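Long-range contacts in glycoside Hydrolase Family 43_12 (Metagenome, PDB 7JVH), which probably hydrolyses glycosidic bonds in arabinose- or xylose-containing plant polysaccharides, as glycoside hydrolases of family 43 do: residues Y61-I66 against S78-F83; C115-G120 against A399-K404; Y464-C469 against N551-F556; V485-V490 against F498-V503. All blocks are in the same frame, centred on the assembly; numbering follows the deposited sequence.

Contact 1. Residues Y61-I66 against S78-F83; sequences YPDPSI and SSFAMF
The D63 carboxylate and the S78 hydroxyl are brought together by two first torsions: CG of D63 lies anti to its carbonyl carbon (chi1 -53°), and OG of S78 sits between its backbone N and carbonyl carbon (chi1 49°). S78 OG donates to D63 OD2 at 2.7 Å, approaching the oxygen on the anti side and somewhat out of the carboxylate plane. A second bond runs between backbones, S78 N to P62 O at 3.2 Å; P62 O also accepts from N77 ND2. The P62 ring closes over the same serine, its CB 3.4 Å from S78 OG and its CD 3.4 Å from S78 O, so OG is wedged between a carboxylate and a proline. Five of the chain's sheets, each of four strands, are the blades of the family 43 propeller; here the approach to the first strand of the first blade, 65-69, meets the chain leaving its second strand, 72-76. D63 OD2 also bonds a glycerol, probably from the crystallisation liquor, consistent with a pocket beside this carboxylate. Replacing D63 with an alanine would probably leave S78 OG without its acceptor and free to turn. F80 reaches in from the type II' turn S79-M82, with positive phi, and P62 CG meets its ring at the edge, 4.1 Å from CE2. R334 approaches D63 OD1 as a long, weak ion pair, while F556 packs against the F80 ring with planes about 25° apart.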
# COMPACT_ATOMS: atom_id res chain seq x y z
N TYR A 61 -1.83 -1.93 1.19
CA TYR A 61 -1.04 -2.74 0.27
C TYR A 61 -1.92 -3.00 -0.95
O TYR A 61 -2.41 -4.12 -1.14
CB TYR A 61 -0.60 -4.05 0.91
CG TYR A 61 0.43 -3.84 2.00
CD1 TYR A 61 1.78 -3.73 1.69
CD2 TYR A 61 0.05 -3.72 3.33
CE1 TYR A 61 2.72 -3.54 2.69
CE2 TYR A 61 0.99 -3.53 4.33
CZ TYR A 61 2.33 -3.45 4.01
OH TYR A 61 3.28 -3.26 4.98
N PRO A 62 -2.19 -1.97 -1.78
CA PRO A 62 -3.11 -2.09 -2.90
C PRO A 62 -2.47 -2.67 -4.16
O PRO A 62 -1.25 -2.92 -4.22
CB PRO A 62 -3.55 -0.63 -3.13
CG PRO A 62 -2.91 0.18 -2.02
CD PRO A 62 -1.70 -0.59 -1.63
N ASP A 63 -3.32 -2.91 -5.16
CA ASP A 63 -2.90 -3.32 -6.50
C ASP A 63 -1.84 -4.42 -6.43
O ASP A 63 -0.71 -4.24 -6.85
CB ASP A 63 -2.35 -2.10 -7.26
CG ASP A 63 -3.32 -0.93 -7.27
OD1 ASP A 63 -4.50 -1.12 -7.65
OD2 ASP A 63 -2.89 0.18 -6.89
N PRO A 64 -2.17 -5.60 -5.87
CA PRO A 64 -1.17 -6.65 -5.66
C PRO A 64 -0.83 -7.34 -6.97
O PRO A 64 -1.73 -7.66 -7.75
CB PRO A 64 -1.87 -7.61 -4.70
CG PRO A 64 -3.33 -7.44 -5.00
CD PRO A 64 -3.51 -5.99 -5.38
N SER A 65 0.47 -7.55 -7.18
CA SER A 65 0.98 -8.28 -8.33
C SER A 65 1.92 -9.36 -7.82
O SER A 65 2.65 -9.16 -6.85
CB SER A 65 1.72 -7.31 -9.25
OG SER A 65 2.38 -8.01 -10.30
N ILE A 66 1.91 -10.50 -8.50
CA ILE A 66 2.62 -11.69 -8.06
C ILE A 66 3.21 -12.47 -9.24
O ILE A 66 2.59 -12.58 -10.30
CB ILE A 66 1.70 -12.59 -7.19
CG1 ILE A 66 2.46 -13.78 -6.64
CG2 ILE A 66 0.47 -13.03 -7.97
CD1 ILE A 66 1.77 -14.41 -5.43
N SER A 78 1.41 -1.19 -4.79
CA SER A 78 1.51 0.24 -5.00
C SER A 78 1.75 0.93 -3.66
O SER A 78 1.45 0.37 -2.61
CB SER A 78 0.25 0.79 -5.67
OG SER A 78 -0.92 0.37 -5.03
N SER A 79 2.32 2.14 -3.70
CA SER A 79 2.73 2.87 -2.50
C SER A 79 2.62 4.38 -2.56
O SER A 79 2.83 5.06 -1.54
CB SER A 79 4.16 2.47 -2.11
OG SER A 79 5.05 2.56 -3.21
N PHE A 80 2.35 4.93 -3.75
CA PHE A 80 2.05 6.36 -3.92
C PHE A 80 3.24 7.23 -3.46
O PHE A 80 4.34 7.06 -3.98
CB PHE A 80 0.66 6.62 -3.30
CG PHE A 80 -0.38 5.71 -3.88
CD1 PHE A 80 -1.00 6.02 -5.08
CD2 PHE A 80 -0.65 4.49 -3.30
CE1 PHE A 80 -1.91 5.16 -5.66
CE2 PHE A 80 -1.57 3.62 -3.90
CZ PHE A 80 -2.19 3.96 -5.08
N ALA A 81 3.05 8.12 -2.48
CA ALA A 81 4.13 9.04 -2.06
C ALA A 81 5.07 8.56 -0.95
O ALA A 81 5.92 9.31 -0.48
CB ALA A 81 3.53 10.40 -1.69
N MSE A 82 4.90 7.31 -0.52
CA MSE A 82 5.71 6.76 0.56
C MSE A 82 7.07 6.38 0.00
O MSE A 82 7.18 6.04 -1.18
CB MSE A 82 5.01 5.55 1.20
CG MSE A 82 3.64 5.86 1.80
SE MSE A 82 2.80 4.20 2.46
CE MSE A 82 0.96 4.49 3.08
N PHE A 83 8.11 6.48 0.84
CA PHE A 83 9.46 6.09 0.44
C PHE A 83 10.13 5.28 1.55
O PHE A 83 10.10 5.68 2.72
CB PHE A 83 10.32 7.30 0.10
CG PHE A 83 11.64 6.93 -0.50
CD1 PHE A 83 11.76 6.71 -1.87
CD2 PHE A 83 12.75 6.73 0.30
CE1 PHE A 83 12.98 6.36 -2.42
CE2 PHE A 83 13.96 6.36 -0.24
CZ PHE A 83 14.09 6.19 -1.60

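Contact 2. Residues C115-G120 against A399-K404; sequences CGISAG and AMRGPK
Hydrogen bonding centres on C115 O, which takes two N-H groups of the R401 guanidinium. R401 NE donates at 2.7 Å to C115 O in a fairly straight bond (160° at the hydrogen), and the oxygen lies only 6° out of the guanidinium plane. R401 NH2 reaches the same C115 O at 3.1 Å, but this bond is bent and weak. The side chain, extended from CG to NE, carries the group across to the loop. Charge is met elsewhere: R401 NH2 forms a salt bridge with E467, and NH1 a weak hydrogen bond with Y464. The loop 115-120 links the first propeller blade to the second, whereas 399-404 belongs to the concanavalin A-like part of the chain, so R401 ties the two together. Within the loop, the type I turn G116-A119 is closed by A119 N to G116 O at 2.8 Å. The apolar part is a methyl contact, I117 CD1 against M400 CE at 3.4 Å, with the selenomethionine bent at chi2 and chi3. That bend also lays CE over one guanidinium face of R401, 4.2 Å above the plane and offset toward the rim. On the loop side, I117 CB lies 3.9 Å from R401 NH2.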
# COMPACT_ATOMS: atom_id res chain seq x y z
N CYS A 115 5.61 15.13 -4.39
CA CYS A 115 4.59 14.23 -4.90
C CYS A 115 3.26 14.44 -4.19
O CYS A 115 3.22 14.56 -2.96
CB CYS A 115 5.06 12.80 -4.68
SG CYS A 115 4.08 11.48 -5.45
N GLY A 116 2.17 14.48 -4.96
CA GLY A 116 0.83 14.49 -4.42
C GLY A 116 0.51 13.17 -3.72
O GLY A 116 0.92 12.07 -4.17
N ILE A 117 -0.26 13.27 -2.63
CA ILE A 117 -0.59 12.16 -1.76
C ILE A 117 -1.23 10.99 -2.52
O ILE A 117 -1.00 9.84 -2.17
CB ILE A 117 -1.52 12.61 -0.62
CG1 ILE A 117 -1.52 11.59 0.51
CG2 ILE A 117 -2.93 12.89 -1.13
CD1 ILE A 117 -0.23 11.53 1.29
N SER A 118 -1.99 11.30 -3.58
CA SER A 118 -2.64 10.32 -4.42
C SER A 118 -2.02 10.25 -5.83
O SER A 118 -2.71 9.97 -6.82
CB SER A 118 -4.13 10.62 -4.49
OG SER A 118 -4.39 11.78 -5.22
N ALA A 119 -0.72 10.53 -5.89
CA ALA A 119 0.07 10.40 -7.11
C ALA A 119 1.17 9.35 -6.84
O ALA A 119 0.91 8.37 -6.18
CB ALA A 119 0.65 11.77 -7.51
N GLY A 120 2.39 9.58 -7.35
CA GLY A 120 3.52 8.71 -7.10
C GLY A 120 3.34 7.36 -7.79
O GLY A 120 2.94 7.28 -8.96
N ALA A 399 8.84 6.67 5.15
CA ALA A 399 8.82 8.12 5.31
C ALA A 399 7.94 8.67 4.19
O ALA A 399 7.72 8.00 3.19
CB ALA A 399 10.22 8.68 5.22
N MSE A 400 7.42 9.88 4.39
CA MSE A 400 6.63 10.57 3.38
C MSE A 400 7.54 11.46 2.54
O MSE A 400 8.25 12.29 3.09
CB MSE A 400 5.52 11.41 4.04
CG MSE A 400 4.44 10.59 4.72
SE MSE A 400 3.45 9.49 3.43
CE MSE A 400 3.03 10.70 1.93
N ARG A 401 7.52 11.25 1.22
CA ARG A 401 8.11 12.17 0.26
C ARG A 401 9.64 12.33 0.31
O ARG A 401 10.17 13.33 -0.15
CB ARG A 401 7.44 13.55 0.36
CG ARG A 401 5.92 13.52 0.20
CD ARG A 401 5.33 14.91 0.11
NE ARG A 401 3.98 14.86 -0.43
CZ ARG A 401 2.86 14.85 0.29
NH1 ARG A 401 2.89 14.85 1.62
NH2 ARG A 401 1.68 14.83 -0.33
N GLY A 402 10.34 11.31 0.83
CA GLY A 402 11.79 11.34 0.90
C GLY A 402 12.37 10.21 1.74
O GLY A 402 11.63 9.50 2.43
N PRO A 403 13.70 10.01 1.72
CA PRO A 403 14.33 8.94 2.50
C PRO A 403 14.50 9.30 3.98
O PRO A 403 14.76 10.47 4.30
CB PRO A 403 15.70 8.78 1.83
CG PRO A 403 15.97 10.09 1.18
CD PRO A 403 14.66 10.79 0.93
N LYS A 404 14.34 8.30 4.85
CA LYS A 404 14.54 8.42 6.29
C LYS A 404 16.00 8.71 6.64
O LYS A 404 16.29 9.30 7.69
CB LYS A 404 14.09 7.14 7.00
CG LYS A 404 14.93 5.93 6.70
CD LYS A 404 14.28 4.64 7.18
CE LYS A 404 15.16 3.44 6.92
NZ LYS A 404 14.83 2.94 5.57

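Contact 3. Residues Y464-C469 against N551-F556; sequences YQNEAC and NFAGGF
The F552 ring receives C469 SG at its edge: the sulfur is 5.5 Å from the ring centroid and 84° off the ring normal, an edge-on Cys sulfur-aromatic contact. Within 464-469, one face of the Y464 ring is covered by N466 C, offset toward the rim. This segment is the connection between strands 458-464 and 469-477 of the concanavalin A-like domain. It combines a type I turn N466-C469 with a classic beta bulge, in which Q465 N and N466 N both donate to C469 O. Across from it the short helix 550-553 ends, and G554 leaves helical geometry with positive phi (69°). The contact centres on A553 CB, a methyl touching C469 SG at 3.6 Å and Q465 CG at 3.9 Å. Two waters bridge the polar groups: the first accepts from N466 ND2 at 2.9 Å, and both lie within bonding distance of Q465 OE1 and G554 O, though their protons cannot serve every acceptor nearby. Q465 NE2 bonds L548 O and T557 O. The N466 amide is fixed by an Asx turn, its OD1 accepting from A468 N at 2.8 Å in the carbonyl plane, which sets ND2 3.6 Å from A553 CB.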
# COMPACT_ATOMS: atom_id res chain seq x y z
N TYR A 464 -1.64 9.98 10.50
CA TYR A 464 -1.51 10.70 9.24
C TYR A 464 -2.25 10.01 8.10
O TYR A 464 -1.96 8.86 7.78
CB TYR A 464 -0.02 10.74 8.87
CG TYR A 464 0.37 11.64 7.72
CD1 TYR A 464 0.33 11.19 6.39
CD2 TYR A 464 0.85 12.93 7.95
CE1 TYR A 464 0.71 12.01 5.35
CE2 TYR A 464 1.26 13.74 6.92
CZ TYR A 464 1.18 13.28 5.61
OH TYR A 464 1.54 14.06 4.52
N GLN A 465 -3.20 10.72 7.49
CA GLN A 465 -3.82 10.32 6.22
C GLN A 465 -3.16 11.10 5.08
O GLN A 465 -2.59 10.51 4.16
CB GLN A 465 -5.33 10.56 6.28
CG GLN A 465 -6.11 10.38 4.98
CD GLN A 465 -5.80 9.08 4.24
OE1 GLN A 465 -5.37 9.15 3.10
NE2 GLN A 465 -5.99 7.92 4.87
N ASN A 466 -3.21 12.43 5.17
CA ASN A 466 -2.41 13.31 4.32
C ASN A 466 -1.98 14.57 5.08
O ASN A 466 -2.36 14.79 6.25
CB ASN A 466 -3.12 13.62 2.98
CG ASN A 466 -4.33 14.49 3.12
OD1 ASN A 466 -4.30 15.54 3.77
ND2 ASN A 466 -5.41 14.08 2.48
N GLU A 467 -1.18 15.40 4.41
CA GLU A 467 -0.59 16.60 4.99
C GLU A 467 -1.61 17.53 5.67
O GLU A 467 -1.25 18.32 6.54
CB GLU A 467 0.21 17.38 3.96
CG GLU A 467 -0.59 17.79 2.71
CD GLU A 467 -0.60 16.77 1.58
OE1 GLU A 467 0.07 15.72 1.66
OE2 GLU A 467 -1.25 17.04 0.58
N ALA A 468 -2.88 17.44 5.28
CA ALA A 468 -3.97 18.27 5.81
C ALA A 468 -5.06 17.44 6.49
O ALA A 468 -6.15 17.95 6.78
CB ALA A 468 -4.58 19.12 4.69
N CYS A 469 -4.76 16.17 6.74
CA CYS A 469 -5.66 15.23 7.41
C CYS A 469 -4.81 14.40 8.35
O CYS A 469 -4.40 13.28 8.01
CB CYS A 469 -6.38 14.37 6.38
SG CYS A 469 -7.80 15.21 5.61
N ASN A 551 -12.46 7.94 2.49
CA ASN A 551 -13.81 8.45 2.23
C ASN A 551 -13.90 9.95 2.40
O ASN A 551 -14.57 10.61 1.62
CB ASN A 551 -14.84 7.79 3.16
CG ASN A 551 -14.80 6.27 3.08
OD1 ASN A 551 -13.86 5.63 3.58
ND2 ASN A 551 -15.80 5.68 2.44
N PHE A 552 -13.21 10.48 3.43
CA PHE A 552 -13.29 11.89 3.79
C PHE A 552 -12.27 12.76 3.03
O PHE A 552 -12.61 13.82 2.54
CB PHE A 552 -13.14 12.04 5.31
CG PHE A 552 -13.19 13.46 5.79
CD1 PHE A 552 -14.40 14.08 6.07
CD2 PHE A 552 -12.02 14.17 5.99
CE1 PHE A 552 -14.44 15.39 6.51
CE2 PHE A 552 -12.06 15.48 6.45
CZ PHE A 552 -13.26 16.08 6.71
N ALA A 553 -11.02 12.29 2.93
CA ALA A 553 -9.90 13.02 2.38
C ALA A 553 -9.60 12.71 0.91
O ALA A 553 -8.75 13.34 0.30
CB ALA A 553 -8.67 12.71 3.19
N GLY A 554 -10.27 11.70 0.37
CA GLY A 554 -9.98 11.21 -0.97
C GLY A 554 -8.64 10.55 -0.99
O GLY A 554 -8.00 10.41 0.03
N GLY A 555 -8.22 10.11 -2.18
CA GLY A 555 -6.91 9.51 -2.36
C GLY A 555 -6.97 8.03 -2.60
O GLY A 555 -8.04 7.45 -2.78
N PHE A 556 -5.78 7.42 -2.53
CA PHE A 556 -5.56 6.00 -2.77
C PHE A 556 -4.78 5.33 -1.63
O PHE A 556 -4.20 4.26 -1.84
CB PHE A 556 -4.74 5.87 -4.05
CG PHE A 556 -5.52 6.09 -5.32
CD1 PHE A 556 -6.74 5.44 -5.55
CD2 PHE A 556 -5.01 6.89 -6.33
CE1 PHE A 556 -7.43 5.63 -6.73
CE2 PHE A 556 -5.69 7.07 -7.52
CZ PHE A 556 -6.90 6.43 -7.73
O HOH W 1 -5.34 11.37 1.46
O HOH W 2 -6.54 8.33 0.88

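Contact 4. Residues V485-V490 against F498-V503; sequences VLEKTV and FKTEIV
K488 O is gripped twice from 498-503: E501 N donates to it at 2.9 Å in a nearly straight bond (169°), and T500 CA adds a CA-H...O contact at 3.4 Å. The return bond, K488 N to E501 O at 3.0 Å, makes K488 and E501 an antiparallel hydrogen-bonded pair, next to the non-hydrogen-bonded pair E487-I502. V503 N continues the ladder to L486 O. The axes of the short segments 485-489 and 501-503 run 130° apart, antiparallel but well off exact alignment. On the K488 face, the lysine and E501 run side by side and point the same way, but the salt bridge is long, NZ to OE2 4.0 Å. CG of K488 is held between its backbone N and carbonyl carbon (chi1 65°), and the chain crosses V503 at about a right angle, CG lying 3.6 Å from V503 CG2. Cut back to an alanine, K488 would probably expose part of V503 CG2 and cost E501 the distant positive charge alongside it. On the other face, E487 CB packs on T500 CG2 at 3.9 Å. Nearer the connecting loop, T489 OG1 and T500 OG1 share a hydrogen bond of 2.8 Å, while T489 CG2 approaches F498 CD1 at 3.6 Å. In the six-stranded sheet of the concanavalin A-like domain, strand 482-489 lies between 469-477, to which V485, E487 and T489 bond through their backbones, and 501-507, the outermost strand on that side.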
# COMPACT_ATOMS: atom_id res chain seq x y z
N VAL A 485 1.33 19.33 23.29
CA VAL A 485 0.39 19.96 22.39
C VAL A 485 -0.23 18.90 21.47
O VAL A 485 0.48 18.10 20.87
CB VAL A 485 1.08 21.08 21.58
CG1 VAL A 485 0.10 21.74 20.61
CG2 VAL A 485 1.69 22.12 22.51
N LEU A 486 -1.57 18.89 21.42
CA LEU A 486 -2.33 18.06 20.54
C LEU A 486 -2.94 18.97 19.46
O LEU A 486 -3.67 19.92 19.79
CB LEU A 486 -3.43 17.32 21.30
CG LEU A 486 -4.30 16.30 20.56
CD1 LEU A 486 -3.51 15.13 20.02
CD2 LEU A 486 -5.37 15.80 21.52
N GLU A 487 -2.64 18.67 18.20
CA GLU A 487 -3.11 19.44 17.06
C GLU A 487 -3.80 18.54 16.06
O GLU A 487 -3.40 17.39 15.85
CB GLU A 487 -1.94 20.14 16.38
CG GLU A 487 -1.46 21.41 17.10
CD GLU A 487 -0.11 21.88 16.60
OE1 GLU A 487 0.63 21.08 15.98
OE2 GLU A 487 0.21 23.06 16.85
N LYS A 488 -4.84 19.08 15.43
CA LYS A 488 -5.47 18.48 14.26
C LYS A 488 -5.37 19.43 13.06
O LYS A 488 -5.32 20.66 13.21
CB LYS A 488 -6.93 18.16 14.54
CG LYS A 488 -7.80 19.37 14.78
CD LYS A 488 -9.24 18.98 14.98
CE LYS A 488 -10.14 20.18 15.08
NZ LYS A 488 -11.53 19.68 15.18
N THR A 489 -5.33 18.83 11.86
CA THR A 489 -5.53 19.53 10.60
C THR A 489 -6.51 18.69 9.82
O THR A 489 -6.27 17.51 9.60
CB THR A 489 -4.22 19.69 9.81
OG1 THR A 489 -3.26 20.40 10.62
CG2 THR A 489 -4.46 20.50 8.52
N VAL A 490 -7.62 19.30 9.39
CA VAL A 490 -8.73 18.64 8.73
C VAL A 490 -9.02 19.29 7.37
O VAL A 490 -9.32 20.48 7.32
CB VAL A 490 -10.00 18.73 9.60
CG1 VAL A 490 -11.12 17.87 9.00
CG2 VAL A 490 -9.70 18.32 11.05
N PHE A 498 -7.40 24.93 4.61
CA PHE A 498 -7.28 24.19 5.85
C PHE A 498 -6.54 25.01 6.88
O PHE A 498 -5.81 25.94 6.52
CB PHE A 498 -6.59 22.85 5.63
CG PHE A 498 -5.15 22.94 5.21
CD1 PHE A 498 -4.14 23.22 6.13
CD2 PHE A 498 -4.78 22.69 3.89
CE1 PHE A 498 -2.81 23.27 5.75
CE2 PHE A 498 -3.45 22.72 3.50
CZ PHE A 498 -2.47 23.01 4.43
N LYS A 499 -6.72 24.67 8.16
CA LYS A 499 -6.06 25.37 9.25
C LYS A 499 -5.81 24.44 10.43
O LYS A 499 -6.72 23.81 10.93
CB LYS A 499 -6.88 26.59 9.66
CG LYS A 499 -6.18 27.55 10.61
CD LYS A 499 -4.76 27.91 10.20
CE LYS A 499 -4.13 28.83 11.25
NZ LYS A 499 -4.85 30.13 11.42
N THR A 500 -4.54 24.35 10.85
CA THR A 500 -4.14 23.57 12.00
C THR A 500 -4.74 24.22 13.25
O THR A 500 -4.63 25.42 13.44
CB THR A 500 -2.62 23.47 12.13
OG1 THR A 500 -2.07 22.89 10.93
CG2 THR A 500 -2.24 22.59 13.34
N GLU A 501 -5.40 23.40 14.07
CA GLU A 501 -6.00 23.82 15.34
C GLU A 501 -5.38 23.06 16.49
O GLU A 501 -5.06 21.89 16.35
CB GLU A 501 -7.49 23.56 15.33
CG GLU A 501 -8.27 24.23 14.21
CD GLU A 501 -9.78 24.15 14.47
OE1 GLU A 501 -10.27 24.95 15.31
OE2 GLU A 501 -10.46 23.28 13.85
N ILE A 502 -5.21 23.75 17.62
CA ILE A 502 -4.79 23.13 18.86
C ILE A 502 -6.05 22.55 19.51
O ILE A 502 -6.96 23.30 19.89
CB ILE A 502 -4.13 24.12 19.84
CG1 ILE A 502 -2.79 24.62 19.27
CG2 ILE A 502 -3.91 23.47 21.20
CD1 ILE A 502 -2.21 25.80 20.03
N VAL A 503 -6.10 21.22 19.61
CA VAL A 503 -7.20 20.51 20.24
C VAL A 503 -7.08 20.60 21.77
O VAL A 503 -8.07 20.86 22.45
CB VAL A 503 -7.25 19.02 19.82
CG1 VAL A 503 -8.35 18.29 20.57
CG2 VAL A 503 -7.45 18.90 18.32

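Burial falls from contact 1, near the centre of the chain, through contacts 2 and 3 to contact 4, a partly exposed hairpin whose centre lies about 26 Å from that of the chain. The first two are buried and rest on one or two key polar groups, a carboxylate-hydroxyl bond and an arginine on a carbonyl; contact 3 relies on a methyl, a sulfur and waters, and contact 4 on a regular backbone ladder. Contacts 1 and 2 share the small sheet of strands 82-83 and 399-400. I117 packs on N466 between contacts 2 and 3, and P62 lies near F556 between contacts 1 and 3. Contact 4, nested within the loop of contact 3, packs V490 on F552.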